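Local coordinates for protein cytochrome P450 (Rhodococcus erythropolis, PDB 3WEC) that is a heme-dependent cytochrome P450 monooxygenase that N-hydroxylates the quinoline ring of an intermediate in the biosynthesis of the antibiotic aurachin RE, at residues 37-42 with 47-52; 57-62 with 350-355; 296-301 with 330-335. One frame throughout, in Å; residues are numbered along the deposited sequence.

Contact 1: residues 37-42 with 47-52; sequences LPIHRS and WIVADY
Strands 39-41 and 47-49 run antiparallel, with their axes 4.6 Å apart at closest approach and at 164° to each other, with Ile39 facing Val49, His40 facing Ile48 and Arg41 facing Trp47. His40 and Ile48 form the hydrogen-bonded pair: Ile48 N donates to His40 O at 2.8 Å and His40 N to Ile48 O at 3.2 Å. Ala50 N adds a bond to Pro38 O. Ile39, Arg41, Trp47 and Val49 share one face of the hairpin. The six-membered ring of Trp47 lies across the opposite strand, and Arg41 CB sits squarely over it, 4.0 Å from the centroid and 3° off the normal. Ile39 CG2 meets the same ring obliquely at CE3, 3.7 Å away. Trp47 NE1 bonds to Asp322. On the other face His40 and Ile48 lie side by side. With chi1 at 68°, the imidazole is folded between its own backbone N and carbonyl carbon, which brings His40 CE1 to 3.6 Å from Ile48 CB. His40 ND1 is buried with no polar partner in the model. Ser42 CB closes the row against Ile48 CG1. The hairpin forms one margin of the five-stranded mixed sheet of the P450 fold. Strand 47-49 continues it by parallel pairing with strand 323-326. Helix 27-36 covers His40 and Ala50 through Leu33, while Val49 packs on helix 52-60, which Asp51 caps at its start.

Contact 2: residues 57-62 with 350-355; sequences KVLRSR and SSLSYG. With HEM (protoporphyrin IX containing Fe), chain B.
The apolar contact is made by Leu59, which reaches from helix 52-60 to the loop 350-355. One methyl does the touching: Leu59 CD1 lies 4.0 Å from Leu352 CD2 and also 4.0 Å from Gly355 CA. The two leucine side chains meet at a slant. The other methyl, Leu59 CD2, turns to the heme and comes within 4.0 Å of propionate oxygen O2A. The two methyls thus meet different partners, the loop and the cofactor.

The heme contacts of the loop are closer. Gly355 CA approaches O2A to 3.2 Å; its phi of 84° suits a glycine. Ser353 O lies 3.3 Å from heme methyl CMB. Tyr354 brings the CD1-CE1 side of its ring over the face of pyrrole B, on the side of the heme away from the water, with Tyr354 CE1 3.5 Å from heme C3B. Its hydroxyl bonds to Asn368. The iron carries a water at 2.5 Å, and Cys361 is its axial protein ligand. Tyr354 and Gly355 open the heme-binding signature that contains this cysteine, with tyrosine where phenylalanine is usual.

Hydrogen bonds shape the loop rather than join the segments. Ser351 OG accepts from Ser353 N at 3.0 Å and nearly straight, 167°, an ST turn. Gly355 N bonds to Leu352 O and closes a type I turn.

Leu59 and Leu352 both pack on Leu328 of helix 328-333, and Leu352 also meets Tyr52 and Cys55 of helix 52-60. Val326 of strand 323-326 lies against Leu59. The contact therefore fills the seam between helix 52-60, the five-stranded mixed sheet and the loop that leads to the heme ligand.

Contact 3: residues 296-301 with 330-335; sequences FEPPAH and SGNREA
The guanidinium of Arg333 lies flat over one face of the Phe296 ring, with the planes 5° apart and the centres separated by 4.2 Å. NH2 sits above the middle of the ring, 3.7 Å from Phe296 CE1. CZ lies off-centre, but still within cation-pi range. At the His301 ring, Pro298 O lies in plane at the edge. Phe342 also meets the Phe296 ring, at a steep tilt.

The same nitrogen makes the hydrogen bond of the contact. Arg333 NH2 donates to Phe296 O at 3.1 Å, with a fairly straight angle of 155°. The N-H points at a lone pair of Phe296 O, in the carbonyl plane, and the oxygen lies near the guanidinium plane. The arginine chain is bent at chi2, -48°, and this fold helps bring its head beneath the ring. Phe296 turns its CG away from the backbone N, which lets ring and carbonyl both face the arginine. Beside this pair, Pro298 CG and Asn332 ND2 approach from opposite directions to 3.7 Å. Asn332 OD1 is taken by Leu352 N.

Phe296 ends helix 286-296, the K helix, whose last turn includes Arg295. Its carbonyl is thus met by a side chain from helix 328-333. Arg333 has further partners: NH1 forms a salt bridge with Asp340, and Tyr27 makes a second cation-pi contact. Glu297, whose OE1 is bound to Arg400, has OE2 4.7 Å from Arg333 NH2, not in contact. The Phe296 ring face, its carbonyl and the Asp340 carboxylate together hold the buried guanidinium in place. The nearby negative charges would probably favour its positive form.

Overall arrangement
The three contacts lie on one side of the chain's centre, with centres 12 to 15 Å apart. Along the chain, contact 1 closes before contact 2 opens. Contact 3 falls wholly between the two segments of contact 2. Strand 47-49 of contact 1 runs into helix 52-60, which supplies Leu59 to contact 2. Tyr52 at that junction packs on Leu352 and Ala335, touching contacts 2 and 3. Ser330 OG of contact 3 bonds to Ala50 O of contact 1, and Asn332 OD1 to Leu352 N of contact 2. Sheet margin, K-helix end and heme-binding loop are thus linked by direct contacts on one flank of the heme, with Pro299 touching the heme and Ala300 the bound aurachin intermediate.

Contact 1: residues 37-42 with 47-52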
# COMPACT_ATOMS: atom_id res chain seq x y z
N LEU A 37 -12.60 -20.91 10.88
CA LEU A 37 -12.18 -19.99 11.96
C LEU A 37 -12.13 -18.53 11.46
O LEU A 37 -11.04 -17.96 11.25
CB LEU A 37 -10.81 -20.44 12.47
CG LEU A 37 -10.15 -19.95 13.76
CD1 LEU A 37 -10.80 -20.51 15.02
CD2 LEU A 37 -8.67 -20.30 13.72
N PRO A 38 -13.31 -17.92 11.25
CA PRO A 38 -13.40 -16.59 10.66
C PRO A 38 -12.75 -15.48 11.52
O PRO A 38 -12.24 -14.50 10.97
CB PRO A 38 -14.91 -16.36 10.53
CG PRO A 38 -15.53 -17.26 11.55
CD PRO A 38 -14.63 -18.45 11.64
N ILE A 39 -12.76 -15.64 12.85
CA ILE A 39 -12.12 -14.65 13.75
C ILE A 39 -11.38 -15.38 14.85
O ILE A 39 -11.88 -16.37 15.38
CB ILE A 39 -13.16 -13.67 14.40
CG1 ILE A 39 -13.98 -12.92 13.33
CG2 ILE A 39 -12.46 -12.67 15.33
CD1 ILE A 39 -15.40 -13.41 13.14
N HIS A 40 -10.18 -14.93 15.21
CA HIS A 40 -9.49 -15.53 16.35
C HIS A 40 -8.41 -14.66 16.91
O HIS A 40 -7.84 -13.84 16.19
CB HIS A 40 -8.93 -16.91 16.00
CG HIS A 40 -7.80 -16.89 14.99
ND1 HIS A 40 -7.97 -16.54 13.70
CD2 HIS A 40 -6.45 -17.22 15.13
CE1 HIS A 40 -6.79 -16.64 13.05
NE2 HIS A 40 -5.86 -17.05 13.93
N ARG A 41 -8.14 -14.83 18.20
CA ARG A 41 -6.98 -14.22 18.83
C ARG A 41 -5.74 -14.92 18.31
O ARG A 41 -5.59 -16.14 18.46
CB ARG A 41 -7.04 -14.30 20.36
CG ARG A 41 -5.75 -13.88 21.05
CD ARG A 41 -5.97 -13.57 22.53
NE ARG A 41 -4.70 -13.29 23.22
CZ ARG A 41 -3.95 -12.20 23.03
NH1 ARG A 41 -4.32 -11.27 22.15
NH2 ARG A 41 -2.82 -12.03 23.71
N SER A 42 -4.87 -14.14 17.70
CA SER A 42 -3.64 -14.61 17.07
C SER A 42 -2.68 -15.20 18.10
O SER A 42 -2.00 -16.19 17.83
CB SER A 42 -2.98 -13.45 16.29
OG SER A 42 -1.59 -13.64 16.07
N TRP A 47 -6.12 -9.86 17.06
CA TRP A 47 -7.20 -10.61 16.43
C TRP A 47 -6.98 -10.67 14.95
O TRP A 47 -6.37 -9.77 14.37
CB TRP A 47 -8.51 -9.92 16.72
CG TRP A 47 -8.87 -10.09 18.17
CD1 TRP A 47 -8.49 -9.28 19.25
CD2 TRP A 47 -9.64 -11.18 18.77
NE1 TRP A 47 -8.97 -9.78 20.43
CE2 TRP A 47 -9.68 -10.92 20.21
CE3 TRP A 47 -10.31 -12.30 18.27
CZ2 TRP A 47 -10.35 -11.76 21.11
CZ3 TRP A 47 -10.98 -13.14 19.17
CH2 TRP A 47 -11.00 -12.87 20.56
N ILE A 48 -7.47 -11.74 14.31
CA ILE A 48 -7.35 -11.92 12.86
C ILE A 48 -8.74 -12.10 12.29
O ILE A 48 -9.51 -12.89 12.80
CB ILE A 48 -6.47 -13.14 12.49
CG1 ILE A 48 -5.17 -13.18 13.30
CG2 ILE A 48 -6.14 -13.15 11.00
CD1 ILE A 48 -4.20 -12.02 13.09
N VAL A 49 -9.08 -11.35 11.24
CA VAL A 49 -10.44 -11.36 10.70
C VAL A 49 -10.42 -11.70 9.20
O VAL A 49 -9.69 -11.06 8.44
CB VAL A 49 -11.14 -10.00 10.92
CG1 VAL A 49 -12.48 -9.95 10.19
CG2 VAL A 49 -11.34 -9.72 12.40
N ALA A 50 -11.23 -12.70 8.80
CA ALA A 50 -11.06 -13.33 7.47
C ALA A 50 -12.23 -13.17 6.46
O ALA A 50 -12.02 -13.27 5.24
CB ALA A 50 -10.69 -14.81 7.64
N ASP A 51 -13.44 -12.94 6.97
CA ASP A 51 -14.61 -12.88 6.12
C ASP A 51 -14.91 -11.50 5.60
O ASP A 51 -14.89 -10.53 6.35
CB ASP A 51 -15.85 -13.44 6.86
CG ASP A 51 -16.15 -12.68 8.15
OD1 ASP A 51 -17.30 -12.23 8.31
OD2 ASP A 51 -15.23 -12.54 8.99
N TYR A 52 -15.23 -11.42 4.31
CA TYR A 52 -15.70 -10.16 3.71
C TYR A 52 -16.55 -9.31 4.65
O TYR A 52 -16.18 -8.17 4.95
CB TYR A 52 -16.49 -10.37 2.40
CG TYR A 52 -16.90 -9.05 1.73
CD1 TYR A 52 -15.93 -8.20 1.16
CD2 TYR A 52 -18.25 -8.63 1.67
CE1 TYR A 52 -16.28 -6.99 0.57
CE2 TYR A 52 -18.61 -7.42 1.07
CZ TYR A 52 -17.61 -6.61 0.52
OH TYR A 52 -17.93 -5.42 -0.08

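Contact 2: residues 57-62 with 350-355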
# COMPACT_ATOMS: atom_id res chain seq x y z
N LYS A 57 -17.15 -4.37 7.82
CA LYS A 57 -17.73 -3.91 9.07
C LYS A 57 -16.70 -3.24 10.00
O LYS A 57 -16.92 -2.13 10.46
CB LYS A 57 -18.47 -5.08 9.74
CG LYS A 57 -19.98 -5.17 9.46
CD LYS A 57 -20.40 -5.01 8.00
CE LYS A 57 -21.89 -5.35 7.78
NZ LYS A 57 -22.83 -5.00 8.88
N VAL A 58 -15.58 -3.92 10.24
CA VAL A 58 -14.51 -3.38 11.12
C VAL A 58 -13.74 -2.17 10.54
O VAL A 58 -13.43 -1.21 11.26
CB VAL A 58 -13.52 -4.50 11.57
CG1 VAL A 58 -12.34 -3.93 12.35
CG2 VAL A 58 -14.24 -5.57 12.38
N LEU A 59 -13.42 -2.22 9.24
CA LEU A 59 -12.78 -1.07 8.57
C LEU A 59 -13.66 0.19 8.67
O LEU A 59 -13.15 1.29 8.91
CB LEU A 59 -12.45 -1.37 7.10
CG LEU A 59 -11.50 -2.54 6.78
CD1 LEU A 59 -11.56 -2.90 5.30
CD2 LEU A 59 -10.07 -2.27 7.22
N ARG A 60 -14.98 0.01 8.59
CA ARG A 60 -15.93 1.14 8.53
C ARG A 60 -16.33 1.70 9.89
O ARG A 60 -16.60 2.89 10.02
CB ARG A 60 -17.19 0.76 7.75
CG ARG A 60 -16.96 0.35 6.30
CD ARG A 60 -18.26 0.32 5.52
NE ARG A 60 -18.41 1.58 4.82
CZ ARG A 60 -18.36 1.73 3.49
NH1 ARG A 60 -18.20 0.69 2.69
NH2 ARG A 60 -18.47 2.94 2.98
N SER A 61 -16.35 0.84 10.90
CA SER A 61 -16.95 1.17 12.20
C SER A 61 -16.25 2.32 12.97
O SER A 61 -15.03 2.41 12.96
CB SER A 61 -17.06 -0.13 13.04
OG SER A 61 -16.86 0.08 14.43
N ARG A 62 -17.02 3.19 13.62
CA ARG A 62 -16.39 4.21 14.47
C ARG A 62 -16.02 3.68 15.86
O ARG A 62 -15.51 4.41 16.70
CB ARG A 62 -17.16 5.56 14.48
CG ARG A 62 -18.54 5.58 15.10
CD ARG A 62 -19.63 5.38 14.05
NE ARG A 62 -20.91 4.99 14.64
CZ ARG A 62 -21.40 5.43 15.81
NH1 ARG A 62 -22.58 5.00 16.23
NH2 ARG A 62 -20.72 6.30 16.55
N SER A 350 -15.98 -5.67 -6.49
CA SER A 350 -16.08 -5.20 -5.11
C SER A 350 -14.78 -5.69 -4.51
O SER A 350 -14.37 -6.85 -4.77
CB SER A 350 -17.29 -5.89 -4.44
OG SER A 350 -17.37 -5.67 -3.04
N SER A 351 -14.11 -4.83 -3.74
CA SER A 351 -12.76 -5.14 -3.23
C SER A 351 -12.48 -4.39 -1.91
O SER A 351 -12.97 -3.27 -1.72
CB SER A 351 -11.69 -4.80 -4.29
OG SER A 351 -10.38 -4.69 -3.75
N LEU A 352 -11.74 -5.04 -1.01
CA LEU A 352 -11.25 -4.39 0.21
C LEU A 352 -9.81 -3.84 0.10
O LEU A 352 -9.28 -3.35 1.09
CB LEU A 352 -11.37 -5.34 1.41
CG LEU A 352 -12.77 -5.84 1.74
CD1 LEU A 352 -12.61 -7.06 2.62
CD2 LEU A 352 -13.61 -4.76 2.40
N SER A 353 -9.21 -3.87 -1.08
CA SER A 353 -7.77 -3.56 -1.17
C SER A 353 -7.33 -2.13 -0.78
O SER A 353 -6.16 -1.91 -0.49
CB SER A 353 -7.20 -4.02 -2.52
OG SER A 353 -7.48 -5.39 -2.65
N TYR A 354 -8.29 -1.19 -0.79
CA TYR A 354 -8.03 0.18 -0.41
C TYR A 354 -8.60 0.57 0.97
O TYR A 354 -8.51 1.73 1.37
CB TYR A 354 -8.59 1.10 -1.48
CG TYR A 354 -7.85 1.17 -2.82
CD1 TYR A 354 -6.48 1.53 -2.88
CD2 TYR A 354 -8.54 0.95 -4.05
CE1 TYR A 354 -5.81 1.66 -4.09
CE2 TYR A 354 -7.87 1.09 -5.28
CZ TYR A 354 -6.48 1.43 -5.27
OH TYR A 354 -5.79 1.59 -6.43
N GLY A 355 -9.15 -0.40 1.71
CA GLY A 355 -9.72 -0.13 3.01
C GLY A 355 -11.13 0.38 2.73
O GLY A 355 -11.53 0.43 1.57
CHA HEM B . -4.22 4.29 3.28
CHB HEM B . -3.96 0.50 0.07
CHC HEM B . -1.72 3.41 -3.19
CHD HEM B . -1.83 7.18 0.17
C1A HEM B . -4.26 3.00 2.62
C2A HEM B . -4.73 1.78 3.35
C3A HEM B . -4.65 0.70 2.39
C4A HEM B . -4.11 1.35 1.20
CMA HEM B . -5.02 -0.79 2.61
CAA HEM B . -5.26 1.55 4.77
CBA HEM B . -6.76 1.83 4.64
CGA HEM B . -7.54 1.42 5.90
O1A HEM B . -6.97 1.35 7.04
O2A HEM B . -8.78 1.19 5.79
C1B HEM B . -3.28 1.01 -1.12
C2B HEM B . -3.21 0.14 -2.29
C3B HEM B . -2.53 1.01 -3.21
C4B HEM B . -2.30 2.26 -2.49
CMB HEM B . -3.63 -1.28 -2.52
CAB HEM B . -2.17 0.61 -4.59
CBB HEM B . -0.98 0.89 -5.05
C1C HEM B . -1.60 4.72 -2.57
C2C HEM B . -0.84 5.81 -3.19
C3C HEM B . -0.88 6.88 -2.18
C4C HEM B . -1.62 6.40 -1.04
CMC HEM B . -0.19 5.75 -4.55
CAC HEM B . -0.26 8.25 -2.22
CBC HEM B . 0.23 8.77 -3.33
C1D HEM B . -2.46 6.68 1.40
C2D HEM B . -2.75 7.60 2.50
C3D HEM B . -3.46 6.74 3.47
C4D HEM B . -3.56 5.46 2.75
CMD HEM B . -2.32 9.04 2.63
CAD HEM B . -3.97 7.11 4.83
CBD HEM B . -5.48 7.43 4.66
CGD HEM B . -6.14 7.84 5.93
O1D HEM B . -7.04 8.72 5.85
O2D HEM B . -5.77 7.30 7.03
NA HEM B . -3.96 2.80 1.21
NB HEM B . -2.81 2.29 -1.23
NC HEM B . -2.13 5.07 -1.30
ND HEM B . -2.99 5.43 1.52
FE HEM B . -2.77 3.91 0.09
O HOH W 1 -0.64 2.82 0.75

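Contact 3: residues 296-301 with 330-335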
# COMPACT_ATOMS: atom_id res chain seq x y z
N PHE A 296 -7.60 -9.86 -6.60
CA PHE A 296 -6.96 -11.19 -6.65
C PHE A 296 -5.59 -11.20 -5.99
O PHE A 296 -5.21 -12.17 -5.36
CB PHE A 296 -6.83 -11.65 -8.12
CG PHE A 296 -6.52 -13.10 -8.29
CD1 PHE A 296 -7.49 -14.08 -8.09
CD2 PHE A 296 -5.24 -13.51 -8.69
CE1 PHE A 296 -7.19 -15.44 -8.27
CE2 PHE A 296 -4.94 -14.87 -8.86
CZ PHE A 296 -5.93 -15.84 -8.67
N GLU A 297 -4.81 -10.14 -6.18
CA GLU A 297 -3.48 -10.11 -5.60
C GLU A 297 -3.19 -8.73 -5.01
O GLU A 297 -2.44 -7.96 -5.59
CB GLU A 297 -2.41 -10.48 -6.63
CG GLU A 297 -2.34 -11.96 -7.04
CD GLU A 297 -1.60 -12.84 -6.05
OE1 GLU A 297 -1.27 -12.37 -4.94
OE2 GLU A 297 -1.36 -14.03 -6.37
N PRO A 298 -3.78 -8.42 -3.84
CA PRO A 298 -3.64 -7.07 -3.27
C PRO A 298 -2.24 -6.87 -2.76
O PRO A 298 -1.57 -7.84 -2.41
CB PRO A 298 -4.67 -7.05 -2.12
CG PRO A 298 -5.33 -8.42 -2.12
CD PRO A 298 -4.46 -9.35 -2.91
N PRO A 299 -1.73 -5.62 -2.77
CA PRO A 299 -0.34 -5.48 -2.32
C PRO A 299 -0.24 -5.52 -0.78
O PRO A 299 0.80 -5.93 -0.22
CB PRO A 299 0.08 -4.12 -2.90
CG PRO A 299 -1.20 -3.35 -2.97
CD PRO A 299 -2.29 -4.35 -3.28
N ALA A 300 -1.32 -5.08 -0.12
CA ALA A 300 -1.43 -5.20 1.32
C ALA A 300 -2.46 -6.28 1.68
O ALA A 300 -3.63 -6.12 1.39
CB ALA A 300 -1.82 -3.86 1.95
N HIS A 301 -2.01 -7.35 2.33
CA HIS A 301 -2.92 -8.43 2.80
C HIS A 301 -3.63 -8.09 4.08
O HIS A 301 -4.66 -8.70 4.39
CB HIS A 301 -2.18 -9.79 2.89
CG HIS A 301 -2.08 -10.50 1.56
ND1 HIS A 301 -2.19 -11.85 1.43
CD2 HIS A 301 -1.87 -10.00 0.26
CE1 HIS A 301 -2.06 -12.18 0.13
NE2 HIS A 301 -1.86 -11.06 -0.58
N SER A 330 -8.01 -12.09 2.20
CA SER A 330 -9.02 -13.12 2.47
C SER A 330 -10.45 -12.68 2.09
O SER A 330 -11.09 -13.33 1.27
CB SER A 330 -8.95 -13.53 3.94
OG SER A 330 -9.72 -14.66 4.15
N GLY A 331 -10.93 -11.59 2.67
CA GLY A 331 -12.24 -11.06 2.35
C GLY A 331 -12.46 -10.97 0.86
O GLY A 331 -13.45 -11.45 0.36
N ASN A 332 -11.51 -10.39 0.14
CA ASN A 332 -11.60 -10.25 -1.32
C ASN A 332 -11.98 -11.53 -2.08
O ASN A 332 -12.73 -11.46 -3.08
CB ASN A 332 -10.31 -9.68 -1.87
CG ASN A 332 -10.15 -8.18 -1.56
OD1 ASN A 332 -11.08 -7.53 -1.09
ND2 ASN A 332 -8.95 -7.65 -1.79
N ARG A 333 -11.46 -12.68 -1.62
CA ARG A 333 -11.66 -13.95 -2.30
C ARG A 333 -13.14 -14.38 -2.24
O ARG A 333 -13.59 -15.19 -3.04
CB ARG A 333 -10.69 -15.05 -1.80
CG ARG A 333 -9.22 -14.84 -2.17
CD ARG A 333 -9.07 -14.50 -3.65
NE ARG A 333 -7.66 -14.36 -4.08
CZ ARG A 333 -6.93 -15.39 -4.49
NH1 ARG A 333 -7.45 -16.63 -4.51
NH2 ARG A 333 -5.68 -15.21 -4.88
N GLU A 334 -13.89 -13.76 -1.33
CA GLU A 334 -15.36 -13.94 -1.30
C GLU A 334 -16.16 -12.64 -1.57
O GLU A 334 -17.36 -12.61 -1.35
CB GLU A 334 -15.81 -14.65 0.01
CG GLU A 334 -15.59 -13.86 1.30
CD GLU A 334 -16.17 -14.54 2.53
OE1 GLU A 334 -16.34 -15.77 2.52
OE2 GLU A 334 -16.47 -13.84 3.53
N ALA A 335 -15.50 -11.59 -2.05
CA ALA A 335 -16.19 -10.31 -2.33
C ALA A 335 -17.08 -10.36 -3.59
O ALA A 335 -18.04 -9.59 -3.71
CB ALA A 335 -15.20 -9.15 -2.41